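Local atomic coordinates of nucleoplasmin-like protein (Drosophila melanogaster, PDB entry 1NLQ), a protein that binds core histones and acts as a chaperone in the ATP-facilitated assembly of roughly regularly spaced nucleosomal arrays, working as a decamer of two pentameric rings. Residues Glu4-Val9 with Tyr98-Asn103; Lys35-Gly40 with Pro63-Lys68; Phe48-Val53 with Lys89-Ser94. All blocks are in the same frame, centred on the assembly; numbering follows the deposited sequence.

The three contacts all lie in one eight-stranded beta sandwich, the N-terminal core of the protein. Interaction 1 pairs two neighbouring strands of one sheet, and interaction 3 pairs two of the other; interaction 2 spans the gap between the sheets. The strand 31-39 of interaction 2 runs beside strand 97-104 of interaction 1, while its strand 60-68 runs beside strand 48-55 of interaction 3. The chemistry follows from this: interactions 1 and 3 rest on antiparallel backbone hydrogen bonds and are partly buried, whereas interaction 2 is buried, apolar and without a hydrogen bond. One face of interaction 1, mixing F6 with histidines, packs on a neighbouring subunit; interaction 3 carries solvent-exposed side chains on a bulge.

Interaction 1 of 3, residues Glu4-Val9 with Tyr98-Asn103; sequences ESFYGV and YIHGHN
The F6 ring lies alongside the imidazole of H100, both side chains pointing the same way, with F6 CZ 4.0 Å from H100 CD2. Beyond F6, which pairs with H102, E4 reaches diagonally across to the H102 ring: the ND1-H of H102 gives a hydrogen bond of 2.8 Å to E4 OE1. The oxygen is met on its syn side, close to the imidazole plane, although ring and carboxylate planes stand 54° apart. E4 gets there because its chain is extended beyond CG (chi2 -175°). Since H102 NE2 bonds to the carbonyl of D78 in a neighbouring subunit, both ring nitrogens are held and the rotation of the ring is fixed; a leucine in place of H102 would probably leave the E4 carboxylate and that carbonyl without their mate. On the other face V9 CG2 packs on I99 CB at 3.7 Å, and I99 CG2 meets the edge of the Y7 ring. N103 holds a water through ND2 at 3.0 Å, and the water donates to F6 O; N103 OD1 takes the indole N-H of W20. Beneath the side chains, S5, Y7 and V9 each exchange two backbone bonds with N103, G101 and I99. This regular antiparallel pairing joins strand 4-11, outermost in its sheet within this chain, to strand 97-104 in the nucleoplasmin core's beta sandwich, whose F6-H102 face packs on the next subunit of the pentamer.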
ATOM      1  N   GLU A   4      -0.385   2.238 -22.548  1.00 26.97           N
ATOM      2  CA  GLU A   4      -1.229   1.814 -21.435  1.00 26.97           C
ATOM      3  C   GLU A   4      -2.638   2.383 -21.474  1.00 26.97           C
ATOM      4  O   GLU A   4      -2.896   3.434 -22.065  1.00 26.97           O
ATOM      5  CB  GLU A   4      -0.609   2.220 -20.097  1.00 28.93           C
ATOM      6  CG  GLU A   4       0.565   1.391 -19.663  1.00 28.93           C
ATOM      7  CD  GLU A   4       1.044   1.783 -18.284  1.00 28.93           C
ATOM      8  OE1 GLU A   4       0.191   2.017 -17.393  1.00 28.93           O
ATOM      9  OE2 GLU A   4       2.273   1.847 -18.090  1.00 28.93           O
ATOM     10  N   SER A   5      -3.542   1.678 -20.809  1.00 20.49           N
ATOM     11  CA  SER A   5      -4.929   2.089 -20.706  1.00 20.49           C
ATOM     12  C   SER A   5      -5.409   1.742 -19.305  1.00 20.49           C
ATOM     13  O   SER A   5      -4.995   0.737 -18.723  1.00 20.49           O
ATOM     14  CB  SER A   5      -5.790   1.353 -21.726  1.00 34.69           C
ATOM     15  OG  SER A   5      -7.153   1.697 -21.569  1.00 34.69           O
ATOM     16  N   PHE A   6      -6.278   2.585 -18.764  1.00 19.68           N
ATOM     17  CA  PHE A   6      -6.830   2.361 -17.438  1.00 19.68           C
ATOM     18  C   PHE A   6      -7.716   1.123 -17.453  1.00 19.68           C
ATOM     19  O   PHE A   6      -8.456   0.909 -18.410  1.00 19.68           O
ATOM     20  CB  PHE A   6      -7.654   3.571 -17.007  1.00 17.57           C
ATOM     21  CG  PHE A   6      -8.391   3.368 -15.723  1.00 17.57           C
ATOM     22  CD1 PHE A   6      -7.709   3.315 -14.516  1.00 17.57           C
ATOM     23  CD2 PHE A   6      -9.772   3.214 -15.720  1.00 17.57           C
ATOM     24  CE1 PHE A   6      -8.388   3.111 -13.322  1.00 17.57           C
ATOM     25  CE2 PHE A   6     -10.464   3.010 -14.531  1.00 17.57           C
ATOM     26  CZ  PHE A   6      -9.771   2.959 -13.329  1.00 17.57           C
ATOM     27  N   TYR A   7      -7.633   0.303 -16.405  1.00 16.40           N
ATOM     28  CA  TYR A   7      -8.460  -0.895 -16.313  1.00 16.40           C
ATOM     29  C   TYR A   7      -9.387  -0.699 -15.129  1.00 16.40           C
ATOM     30  O   TYR A   7      -8.936  -0.387 -14.027  1.00 16.40           O
ATOM     31  CB  TYR A   7      -7.607  -2.156 -16.086  1.00 20.64           C
ATOM     32  CG  TYR A   7      -8.396  -3.460 -16.155  1.00 20.64           C
ATOM     33  CD1 TYR A   7      -8.912  -3.931 -17.366  1.00 20.64           C
ATOM     34  CD2 TYR A   7      -8.610  -4.231 -15.011  1.00 20.64           C
ATOM     35  CE1 TYR A   7      -9.620  -5.151 -17.436  1.00 20.64           C
ATOM     36  CE2 TYR A   7      -9.310  -5.446 -15.071  1.00 20.64           C
ATOM     37  CZ  TYR A   7      -9.809  -5.899 -16.284  1.00 20.64           C
ATOM     38  OH  TYR A   7     -10.471  -7.105 -16.344  1.00 20.64           O
ATOM     39  N   GLY A   8     -10.681  -0.856 -15.367  1.00 18.44           N
ATOM     40  CA  GLY A   8     -11.655  -0.708 -14.308  1.00 18.44           C
ATOM     41  C   GLY A   8     -12.885  -1.512 -14.648  1.00 18.44           C
ATOM     42  O   GLY A   8     -13.607  -1.178 -15.589  1.00 18.44           O
ATOM     43  N   VAL A   9     -13.118  -2.580 -13.892  1.00 17.78           N
ATOM     44  CA  VAL A   9     -14.276  -3.442 -14.113  1.00 17.78           C
ATOM     45  C   VAL A   9     -15.033  -3.667 -12.805  1.00 17.78           C
ATOM     46  O   VAL A   9     -14.468  -3.532 -11.713  1.00 17.78           O
ATOM     47  CB  VAL A   9     -13.854  -4.794 -14.727  1.00 20.06           C
ATOM     48  CG1 VAL A   9     -13.097  -4.546 -16.015  1.00 20.06           C
ATOM     49  CG2 VAL A   9     -12.984  -5.585 -13.749  1.00 20.06           C
ATOM     50  N   TYR A  98     -15.073  -3.407  -7.253  1.00 15.72           N
ATOM     51  CA  TYR A  98     -14.416  -2.781  -8.386  1.00 15.72           C
ATOM     52  C   TYR A  98     -12.952  -3.213  -8.464  1.00 15.72           C
ATOM     53  O   TYR A  98     -12.260  -3.279  -7.450  1.00 15.72           O
ATOM     54  CB  TYR A  98     -14.501  -1.255  -8.262  1.00 17.99           C
ATOM     55  CG  TYR A  98     -15.852  -0.751  -7.811  1.00 17.99           C
ATOM     56  CD1 TYR A  98     -16.020  -0.191  -6.541  1.00 17.99           C
ATOM     57  CD2 TYR A  98     -16.969  -0.834  -8.648  1.00 17.99           C
ATOM     58  CE1 TYR A  98     -17.262   0.275  -6.119  1.00 17.99           C
ATOM     59  CE2 TYR A  98     -18.216  -0.370  -8.225  1.00 17.99           C
ATOM     60  CZ  TYR A  98     -18.350   0.177  -6.965  1.00 17.99           C
ATOM     61  OH  TYR A  98     -19.589   0.619  -6.545  1.00 17.99           O
ATOM     62  N   ILE A  99     -12.489  -3.515  -9.671  1.00 13.47           N
ATOM     63  CA  ILE A  99     -11.101  -3.921  -9.874  1.00 13.47           C
ATOM     64  C   ILE A  99     -10.427  -2.839 -10.711  1.00 13.47           C
ATOM     65  O   ILE A  99     -10.889  -2.526 -11.814  1.00 13.47           O
ATOM     66  CB  ILE A  99     -11.020  -5.282 -10.606  1.00 15.25           C
ATOM     67  CG1 ILE A  99     -11.702  -6.361  -9.762  1.00 15.25           C
ATOM     68  CG2 ILE A  99      -9.571  -5.662 -10.844  1.00 15.25           C
ATOM     69  CD1 ILE A  99     -11.807  -7.716 -10.446  1.00 15.25           C
ATOM     70  N   HIS A 100      -9.352  -2.258 -10.182  1.00 13.21           N
ATOM     71  CA  HIS A 100      -8.629  -1.191 -10.871  1.00 13.21           C
ATOM     72  C   HIS A 100      -7.177  -1.542 -11.168  1.00 13.21           C
ATOM     73  O   HIS A 100      -6.513  -2.212 -10.380  1.00 13.21           O
ATOM     74  CB  HIS A 100      -8.635   0.086 -10.030  1.00 13.25           C
ATOM     75  CG  HIS A 100      -9.994   0.507  -9.566  1.00 13.25           C
ATOM     76  ND1 HIS A 100     -10.311   0.634  -8.232  1.00 13.25           N
ATOM     77  CD2 HIS A 100     -11.110   0.850 -10.254  1.00 13.25           C
ATOM     78  CE1 HIS A 100     -11.564   1.036  -8.116  1.00 13.25           C
ATOM     79  NE2 HIS A 100     -12.071   1.174  -9.327  1.00 13.25           N
ATOM     80  N   GLY A 101      -6.676  -1.058 -12.297  1.00 17.62           N
ATOM     81  CA  GLY A 101      -5.297  -1.346 -12.638  1.00 17.62           C
ATOM     82  C   GLY A 101      -4.809  -0.695 -13.915  1.00 17.62           C
ATOM     83  O   GLY A 101      -5.395   0.273 -14.411  1.00 17.62           O
ATOM     84  N   HIS A 102      -3.700  -1.234 -14.416  1.00 17.01           N
ATOM     85  CA  HIS A 102      -3.054  -0.758 -15.634  1.00 17.01           C
ATOM     86  C   HIS A 102      -3.163  -1.834 -16.690  1.00 17.01           C
ATOM     87  O   HIS A 102      -2.811  -2.983 -16.434  1.00 17.01           O
ATOM     88  CB  HIS A 102      -1.569  -0.490 -15.392  1.00 18.91           C
ATOM     89  CG  HIS A 102      -1.296   0.601 -14.407  1.00 18.91           C
ATOM     90  ND1 HIS A 102      -0.473   1.670 -14.696  1.00 18.91           N
ATOM     91  CD2 HIS A 102      -1.733   0.796 -13.140  1.00 18.91           C
ATOM     92  CE1 HIS A 102      -0.418   2.475 -13.649  1.00 18.91           C
ATOM     93  NE2 HIS A 102      -1.174   1.968 -12.692  1.00 18.91           N
ATOM     94  N   ASN A 103      -3.640  -1.461 -17.872  1.00 20.66           N
ATOM     95  CA  ASN A 103      -3.771  -2.402 -18.975  1.00 20.66           C
ATOM     96  C   ASN A 103      -2.609  -2.091 -19.907  1.00 20.66           C
ATOM     97  O   ASN A 103      -2.697  -1.194 -20.733  1.00 20.66           O
ATOM     98  CB  ASN A 103      -5.089  -2.183 -19.713  1.00 22.94           C
ATOM     99  CG  ASN A 103      -5.493  -3.376 -20.542  1.00 22.94           C
ATOM    100  OD1 ASN A 103      -4.649  -4.177 -20.951  1.00 22.94           O
ATOM    101  ND2 ASN A 103      -6.795  -3.507 -20.798  1.00 22.94           N
TER
HETATM  102  O   HOH W   1      -8.663  -1.360 -19.894  1.00 28.47           O

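Interaction 2 of 3, residues Lys35-Gly40 with Pro63-Lys68; sequences KQILLG and PIAVLK
I37, L67 and L39 bury the most surface here, packing the two sheets of the nucleoplasmin beta sandwich against each other. Strands 35-39 and 63-68 run in nearly the same direction, 26° apart, but their axes come no closer than 7.6 Å, so the gap is bridged by side chains, with no backbone hydrogen bond. I37 has CG1 anti to its carbonyl carbon (chi1 -63°), which sets both branches, CG2 and CD1, against A65 CB, each at 3.7 Å. CD1 goes on to the end of I64, whose side chain it crosses at about a right angle, and CG2 faces L67. I64 and A65 form a classic beta bulge opposite V51, which is consistent with both neighbours reaching the same isoleucine. L67 comes in between I37 and L39: its CD2 lies 4.0 Å from I37 O, while CD1 packs on the L39 backbone and CB. V97 of the adjoining strand touches both I37 and L39. On the far side of strand 35-39, L38 packs on A65 of a neighbouring subunit. K68, next after L67 and inferred to take part in contact between pentamers, has L39 CD2 against its backbone, 3.8 Å from K68 C.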
ATOM      1  N   LYS A  35      -3.997  -2.975  -9.365  1.00 13.33           N
ATOM      2  CA  LYS A  35      -3.582  -2.097  -8.280  1.00 13.33           C
ATOM      3  C   LYS A  35      -4.489  -2.056  -7.071  1.00 13.33           C
ATOM      4  O   LYS A  35      -4.013  -1.992  -5.945  1.00 13.33           O
ATOM      5  CB  LYS A  35      -3.418  -0.670  -8.804  1.00 17.08           C
ATOM      6  CG  LYS A  35      -2.283  -0.479  -9.795  1.00 17.08           C
ATOM      7  CD  LYS A  35      -0.950  -0.695  -9.112  1.00 17.08           C
ATOM      8  CE  LYS A  35       0.219  -0.251  -9.978  1.00 17.08           C
ATOM      9  NZ  LYS A  35       1.505  -0.327  -9.223  1.00 17.08           N
ATOM     10  N   GLN A  36      -5.792  -2.076  -7.308  1.00 13.30           N
ATOM     11  CA  GLN A  36      -6.753  -1.979  -6.221  1.00 13.30           C
ATOM     12  C   GLN A  36      -8.045  -2.742  -6.488  1.00 13.30           C
ATOM     13  O   GLN A  36      -8.522  -2.813  -7.618  1.00 13.30           O
ATOM     14  CB  GLN A  36      -7.053  -0.485  -5.970  1.00 15.70           C
ATOM     15  CG  GLN A  36      -8.178  -0.185  -4.993  1.00 15.70           C
ATOM     16  CD  GLN A  36      -8.449   1.313  -4.844  1.00 15.70           C
ATOM     17  OE1 GLN A  36      -7.983   1.947  -3.901  1.00 15.70           O
ATOM     18  NE2 GLN A  36      -9.198   1.880  -5.785  1.00 15.70           N
ATOM     19  N   ILE A  37      -8.581  -3.348  -5.431  1.00 13.21           N
ATOM     20  CA  ILE A  37      -9.848  -4.069  -5.497  1.00 13.21           C
ATOM     21  C   ILE A  37     -10.612  -3.444  -4.347  1.00 13.21           C
ATOM     22  O   ILE A  37     -10.230  -3.568  -3.185  1.00 13.21           O
ATOM     23  CB  ILE A  37      -9.666  -5.589  -5.314  1.00 14.13           C
ATOM     24  CG1 ILE A  37      -8.804  -6.129  -6.461  1.00 14.13           C
ATOM     25  CG2 ILE A  37     -11.026  -6.279  -5.349  1.00 14.13           C
ATOM     26  CD1 ILE A  37      -8.577  -7.634  -6.446  1.00 14.13           C
ATOM     27  N   LEU A  38     -11.691  -2.761  -4.702  1.00 15.15           N
ATOM     28  CA  LEU A  38     -12.489  -1.993  -3.765  1.00 15.15           C
ATOM     29  C   LEU A  38     -13.929  -2.455  -3.617  1.00 15.15           C
ATOM     30  O   LEU A  38     -14.590  -2.763  -4.608  1.00 15.15           O
ATOM     31  CB  LEU A  38     -12.445  -0.539  -4.242  1.00 15.45           C
ATOM     32  CG  LEU A  38     -13.214   0.591  -3.565  1.00 15.45           C
ATOM     33  CD1 LEU A  38     -12.680   0.852  -2.161  1.00 15.45           C
ATOM     34  CD2 LEU A  38     -13.061   1.833  -4.433  1.00 15.45           C
ATOM     35  N   LEU A  39     -14.405  -2.491  -2.373  1.00 13.91           N
ATOM     36  CA  LEU A  39     -15.769  -2.910  -2.074  1.00 13.91           C
ATOM     37  C   LEU A  39     -16.720  -1.711  -2.157  1.00 13.91           C
ATOM     38  O   LEU A  39     -16.475  -0.672  -1.558  1.00 13.91           O
ATOM     39  CB  LEU A  39     -15.825  -3.521  -0.673  1.00 14.26           C
ATOM     40  CG  LEU A  39     -17.184  -4.087  -0.234  1.00 14.26           C
ATOM     41  CD1 LEU A  39     -17.538  -5.298  -1.084  1.00 14.26           C
ATOM     42  CD2 LEU A  39     -17.119  -4.476   1.237  1.00 14.26           C
ATOM     43  N   GLY A  40     -17.809  -1.869  -2.902  1.00 14.67           N
ATOM     44  CA  GLY A  40     -18.769  -0.784  -3.046  1.00 14.67           C
ATOM     45  C   GLY A  40     -19.460  -0.383  -1.756  1.00 14.67           C
ATOM     46  O   GLY A  40     -19.649  -1.203  -0.857  1.00 14.67           O
ATOM     47  N   PRO A  63      -8.030 -16.895  -4.462  1.00 15.45           N
ATOM     48  CA  PRO A  63      -8.659 -15.611  -4.126  1.00 15.45           C
ATOM     49  C   PRO A  63      -7.579 -14.522  -4.076  1.00 15.45           C
ATOM     50  O   PRO A  63      -6.490 -14.757  -3.544  1.00 15.45           O
ATOM     51  CB  PRO A  63      -9.260 -15.874  -2.744  1.00 15.75           C
ATOM     52  CG  PRO A  63      -9.572 -17.347  -2.781  1.00 15.75           C
ATOM     53  CD  PRO A  63      -8.336 -17.915  -3.443  1.00 15.75           C
ATOM     54  N   ILE A  64      -7.860 -13.345  -4.639  1.00 13.43           N
ATOM     55  CA  ILE A  64      -6.883 -12.261  -4.605  1.00 13.43           C
ATOM     56  C   ILE A  64      -7.398 -11.094  -3.787  1.00 13.43           C
ATOM     57  O   ILE A  64      -6.702 -10.096  -3.586  1.00 13.43           O
ATOM     58  CB  ILE A  64      -6.489 -11.762  -6.015  1.00 21.32           C
ATOM     59  CG1 ILE A  64      -7.725 -11.335  -6.810  1.00 21.32           C
ATOM     60  CG2 ILE A  64      -5.683 -12.835  -6.723  1.00 21.32           C
ATOM     61  CD1 ILE A  64      -7.348 -10.654  -8.124  1.00 21.32           C
ATOM     62  N   ALA A  65      -8.624 -11.234  -3.304  1.00 13.21           N
ATOM     63  CA  ALA A  65      -9.242 -10.208  -2.481  1.00 13.21           C
ATOM     64  C   ALA A  65     -10.302 -10.801  -1.556  1.00 13.21           C
ATOM     65  O   ALA A  65     -11.120 -11.614  -1.977  1.00 13.21           O
ATOM     66  CB  ALA A  65      -9.880  -9.130  -3.376  1.00 13.38           C
ATOM     67  N   VAL A  66     -10.254 -10.414  -0.290  1.00 13.41           N
ATOM     68  CA  VAL A  66     -11.244 -10.825   0.700  1.00 13.41           C
ATOM     69  C   VAL A  66     -11.618  -9.491   1.330  1.00 13.41           C
ATOM     70  O   VAL A  66     -10.797  -8.874   2.009  1.00 13.41           O
ATOM     71  CB  VAL A  66     -10.658 -11.755   1.782  1.00 14.58           C
ATOM     72  CG1 VAL A  66     -11.716 -12.013   2.873  1.00 14.58           C
ATOM     73  CG2 VAL A  66     -10.239 -13.072   1.159  1.00 14.58           C
ATOM     74  N   LEU A  67     -12.842  -9.037   1.075  1.00 15.23           N
ATOM     75  CA  LEU A  67     -13.318  -7.758   1.586  1.00 15.23           C
ATOM     76  C   LEU A  67     -14.573  -7.942   2.434  1.00 15.23           C
ATOM     77  O   LEU A  67     -15.294  -8.930   2.294  1.00 15.23           O
ATOM     78  CB  LEU A  67     -13.643  -6.821   0.420  1.00 16.74           C
ATOM     79  CG  LEU A  67     -12.566  -6.635  -0.656  1.00 16.74           C
ATOM     80  CD1 LEU A  67     -13.165  -5.928  -1.856  1.00 16.74           C
ATOM     81  CD2 LEU A  67     -11.391  -5.855  -0.094  1.00 16.74           C
ATOM     82  N   LYS A  68     -14.824  -6.988   3.322  1.00 16.07           N
ATOM     83  CA  LYS A  68     -16.011  -7.039   4.169  1.00 16.07           C
ATOM     84  C   LYS A  68     -16.281  -5.670   4.774  1.00 16.07           C
ATOM     85  O   LYS A  68     -15.430  -5.108   5.459  1.00 16.07           O
ATOM     86  CB  LYS A  68     -15.839  -8.082   5.281  1.00 24.00           C
ATOM     87  CG  LYS A  68     -17.102  -8.250   6.141  1.00 24.00           C
ATOM     88  CD  LYS A  68     -17.054  -9.468   7.063  1.00 24.00           C
ATOM     89  CE  LYS A  68     -15.983  -9.352   8.127  1.00 24.00           C
ATOM     90  NZ  LYS A  68     -16.177 -10.384   9.199  1.00 24.00           N
TER

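Interaction 3 of 3, residues Phe48-Val53 with Lys89-Ser94; sequences FNVVEV and KLIKGS
V50 and I91 make the central side-chain contact, crossing obliquely with V50 CG1 3.8 Å from I91 CG1. On the same face V50 CG2 touches K92 CB, so this one valine meets two consecutive residues of the other strand. I91 carries its CG1 between backbone N and carbonyl carbon (chi1 62°), leaving CG2 and CD1 to reach E52. There the two side chains cross at about a right angle, I91 CG2 resting on E52 CB at 3.8 Å and also beside OE1. The E52 carboxylate finds its polar partner elsewhere, OE2 accepting from the side-chain ND2 of N54. Toward the interior, L90 CD1 lies against V50 O at 3.6 Å and, more loosely, V51 CG2, with V97 of the facing sheet packing on L90 and V51.

The backbone explains this arrangement. E52 and K89 exchange two bonds: E52 N to K89 O and K89 N to E52 O, each 2.8 Å. V50 then gives its N-H to K92 O and accepts from I91 N, the latter bond bent to 132° at the hydrogen. I91 is the extra residue, and it shifts the register by one. Beyond K92 the chain turns at G93, where a CB would run into F48 O and the N49 side chain. N49 is itself fixed by two bonds, OD1 to the N-H of G95 and ND2 to the carbonyl of E47. The pattern is a classic beta bulge, I91 and K92 opposite V50, in one of the two antiparallel sheets of the nucleoplasmin core's beta sandwich.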
ATOM      1  N   PHE A  48     -18.814 -11.187   3.664  1.00 17.49           N
ATOM      2  CA  PHE A  48     -17.556 -11.408   2.981  1.00 17.49           C
ATOM      3  C   PHE A  48     -17.746 -11.401   1.480  1.00 17.49           C
ATOM      4  O   PHE A  48     -18.670 -12.018   0.950  1.00 17.49           O
ATOM      5  CB  PHE A  48     -16.936 -12.739   3.404  1.00 19.36           C
ATOM      6  CG  PHE A  48     -16.126 -12.655   4.656  1.00 19.36           C
ATOM      7  CD1 PHE A  48     -16.524 -13.325   5.808  1.00 19.36           C
ATOM      8  CD2 PHE A  48     -14.958 -11.896   4.690  1.00 19.36           C
ATOM      9  CE1 PHE A  48     -15.771 -13.242   6.975  1.00 19.36           C
ATOM     10  CE2 PHE A  48     -14.196 -11.805   5.861  1.00 19.36           C
ATOM     11  CZ  PHE A  48     -14.601 -12.477   7.002  1.00 19.36           C
ATOM     12  N   ASN A  49     -16.862 -10.681   0.802  1.00 16.68           N
ATOM     13  CA  ASN A  49     -16.870 -10.597  -0.649  1.00 16.68           C
ATOM     14  C   ASN A  49     -15.495 -11.073  -1.065  1.00 16.68           C
ATOM     15  O   ASN A  49     -14.489 -10.487  -0.677  1.00 16.68           O
ATOM     16  CB  ASN A  49     -17.115  -9.159  -1.104  1.00 16.12           C
ATOM     17  CG  ASN A  49     -18.592  -8.838  -1.228  1.00 16.12           C
ATOM     18  OD1 ASN A  49     -19.143  -8.829  -2.328  1.00 16.12           O
ATOM     19  ND2 ASN A  49     -19.240  -8.592  -0.099  1.00 16.12           N
ATOM     20  N   VAL A  50     -15.460 -12.145  -1.846  1.00 15.38           N
ATOM     21  CA  VAL A  50     -14.203 -12.734  -2.274  1.00 15.38           C
ATOM     22  C   VAL A  50     -14.075 -12.790  -3.785  1.00 15.38           C
ATOM     23  O   VAL A  50     -14.967 -13.286  -4.472  1.00 15.38           O
ATOM     24  CB  VAL A  50     -14.063 -14.171  -1.705  1.00 15.90           C
ATOM     25  CG1 VAL A  50     -12.736 -14.788  -2.124  1.00 15.90           C
ATOM     26  CG2 VAL A  50     -14.183 -14.123  -0.192  1.00 15.90           C
ATOM     27  N   VAL A  51     -12.962 -12.269  -4.289  1.00 15.60           N
ATOM     28  CA  VAL A  51     -12.681 -12.270  -5.717  1.00 15.60           C
ATOM     29  C   VAL A  51     -11.590 -13.300  -5.957  1.00 15.60           C
ATOM     30  O   VAL A  51     -10.567 -13.299  -5.285  1.00 15.60           O
ATOM     31  CB  VAL A  51     -12.178 -10.895  -6.205  1.00 17.63           C
ATOM     32  CG1 VAL A  51     -11.830 -10.956  -7.686  1.00 17.63           C
ATOM     33  CG2 VAL A  51     -13.236  -9.835  -5.957  1.00 17.63           C
ATOM     34  N   GLU A  52     -11.825 -14.192  -6.904  1.00 17.22           N
ATOM     35  CA  GLU A  52     -10.858 -15.226  -7.222  1.00 17.22           C
ATOM     36  C   GLU A  52     -10.300 -14.958  -8.604  1.00 17.22           C
ATOM     37  O   GLU A  52     -11.044 -14.599  -9.516  1.00 17.22           O
ATOM     38  CB  GLU A  52     -11.539 -16.588  -7.211  1.00 25.61           C
ATOM     39  CG  GLU A  52     -10.630 -17.725  -7.623  1.00 25.61           C
ATOM     40  CD  GLU A  52     -11.412 -18.935  -8.061  1.00 25.61           C
ATOM     41  OE1 GLU A  52     -12.043 -19.594  -7.209  1.00 25.61           O
ATOM     42  OE2 GLU A  52     -11.398 -19.215  -9.276  1.00 25.61           O
ATOM     43  N   VAL A  53      -8.992 -15.115  -8.765  1.00 17.29           N
ATOM     44  CA  VAL A  53      -8.383 -14.896 -10.063  1.00 17.29           C
ATOM     45  C   VAL A  53      -8.072 -16.259 -10.673  1.00 17.29           C
ATOM     46  O   VAL A  53      -7.695 -17.194  -9.968  1.00 17.29           O
ATOM     47  CB  VAL A  53      -7.081 -14.038  -9.961  1.00 18.22           C
ATOM     48  CG1 VAL A  53      -5.985 -14.802  -9.248  1.00 18.22           C
ATOM     49  CG2 VAL A  53      -6.611 -13.645 -11.352  1.00 18.22           C
ATOM     50  N   LYS A  89     -13.450 -13.646 -10.676  1.00 17.37           N
ATOM     51  CA  LYS A  89     -14.809 -14.045 -10.346  1.00 17.37           C
ATOM     52  C   LYS A  89     -15.170 -13.770  -8.901  1.00 17.37           C
ATOM     53  O   LYS A  89     -14.373 -14.011  -8.004  1.00 17.37           O
ATOM     54  CB  LYS A  89     -15.025 -15.528 -10.632  1.00 29.92           C
ATOM     55  CG  LYS A  89     -16.469 -15.929 -10.415  1.00 29.92           C
ATOM     56  CD  LYS A  89     -16.776 -17.332 -10.879  1.00 29.92           C
ATOM     57  CE  LYS A  89     -18.235 -17.646 -10.579  1.00 29.92           C
ATOM     58  NZ  LYS A  89     -18.622 -19.030 -10.934  1.00 29.92           N
ATOM     59  N   LEU A  90     -16.381 -13.264  -8.687  1.00 21.09           N
ATOM     60  CA  LEU A  90     -16.866 -12.984  -7.343  1.00 21.09           C
ATOM     61  C   LEU A  90     -17.455 -14.303  -6.850  1.00 21.09           C
ATOM     62  O   LEU A  90     -18.610 -14.617  -7.128  1.00 21.09           O
ATOM     63  CB  LEU A  90     -17.937 -11.895  -7.390  1.00 17.58           C
ATOM     64  CG  LEU A  90     -18.444 -11.360  -6.048  1.00 17.58           C
ATOM     65  CD1 LEU A  90     -17.301 -10.710  -5.270  1.00 17.58           C
ATOM     66  CD2 LEU A  90     -19.544 -10.335  -6.312  1.00 17.58           C
ATOM     67  N   ILE A  91     -16.648 -15.077  -6.130  1.00 16.68           N
ATOM     68  CA  ILE A  91     -17.079 -16.386  -5.640  1.00 16.68           C
ATOM     69  C   ILE A  91     -17.812 -16.377  -4.295  1.00 16.68           C
ATOM     70  O   ILE A  91     -18.283 -17.424  -3.832  1.00 16.68           O
ATOM     71  CB  ILE A  91     -15.885 -17.370  -5.556  1.00 16.57           C
ATOM     72  CG1 ILE A  91     -14.846 -16.855  -4.557  1.00 16.57           C
ATOM     73  CG2 ILE A  91     -15.249 -17.538  -6.930  1.00 16.57           C
ATOM     74  CD1 ILE A  91     -13.731 -17.845  -4.270  1.00 16.57           C
ATOM     75  N   LYS A  92     -17.901 -15.204  -3.667  1.00 16.91           N
ATOM     76  CA  LYS A  92     -18.606 -15.058  -2.390  1.00 16.91           C
ATOM     77  C   LYS A  92     -19.006 -13.593  -2.233  1.00 16.91           C
ATOM     78  O   LYS A  92     -18.203 -12.693  -2.503  1.00 16.91           O
ATOM     79  CB  LYS A  92     -17.713 -15.476  -1.221  1.00 32.64           C
ATOM     80  CG  LYS A  92     -18.449 -15.741   0.083  1.00 32.64           C
ATOM     81  CD  LYS A  92     -17.504 -16.332   1.131  1.00 32.64           C
ATOM     82  CE  LYS A  92     -18.273 -17.056   2.241  1.00 32.64           C
ATOM     83  NZ  LYS A  92     -17.368 -17.905   3.076  1.00 32.64           N
ATOM     84  N   GLY A  93     -20.240 -13.358  -1.801  1.00 18.82           N
ATOM     85  CA  GLY A  93     -20.720 -11.996  -1.637  1.00 18.82           C
ATOM     86  C   GLY A  93     -21.493 -11.524  -2.859  1.00 18.82           C
ATOM     87  O   GLY A  93     -21.476 -12.173  -3.906  1.00 18.82           O
ATOM     88  N   SER A  94     -22.164 -10.385  -2.742  1.00 17.82           N
ATOM     89  CA  SER A  94     -22.935  -9.872  -3.864  1.00 17.82           C
ATOM     90  C   SER A  94     -22.369  -8.584  -4.430  1.00 17.82           C
ATOM     91  O   SER A  94     -22.869  -8.055  -5.423  1.00 17.82           O
ATOM     92  CB  SER A  94     -24.397  -9.676  -3.457  1.00 22.01           C
ATOM     93  OG  SER A  94     -24.976 -10.931  -3.138  1.00 22.01           O
TER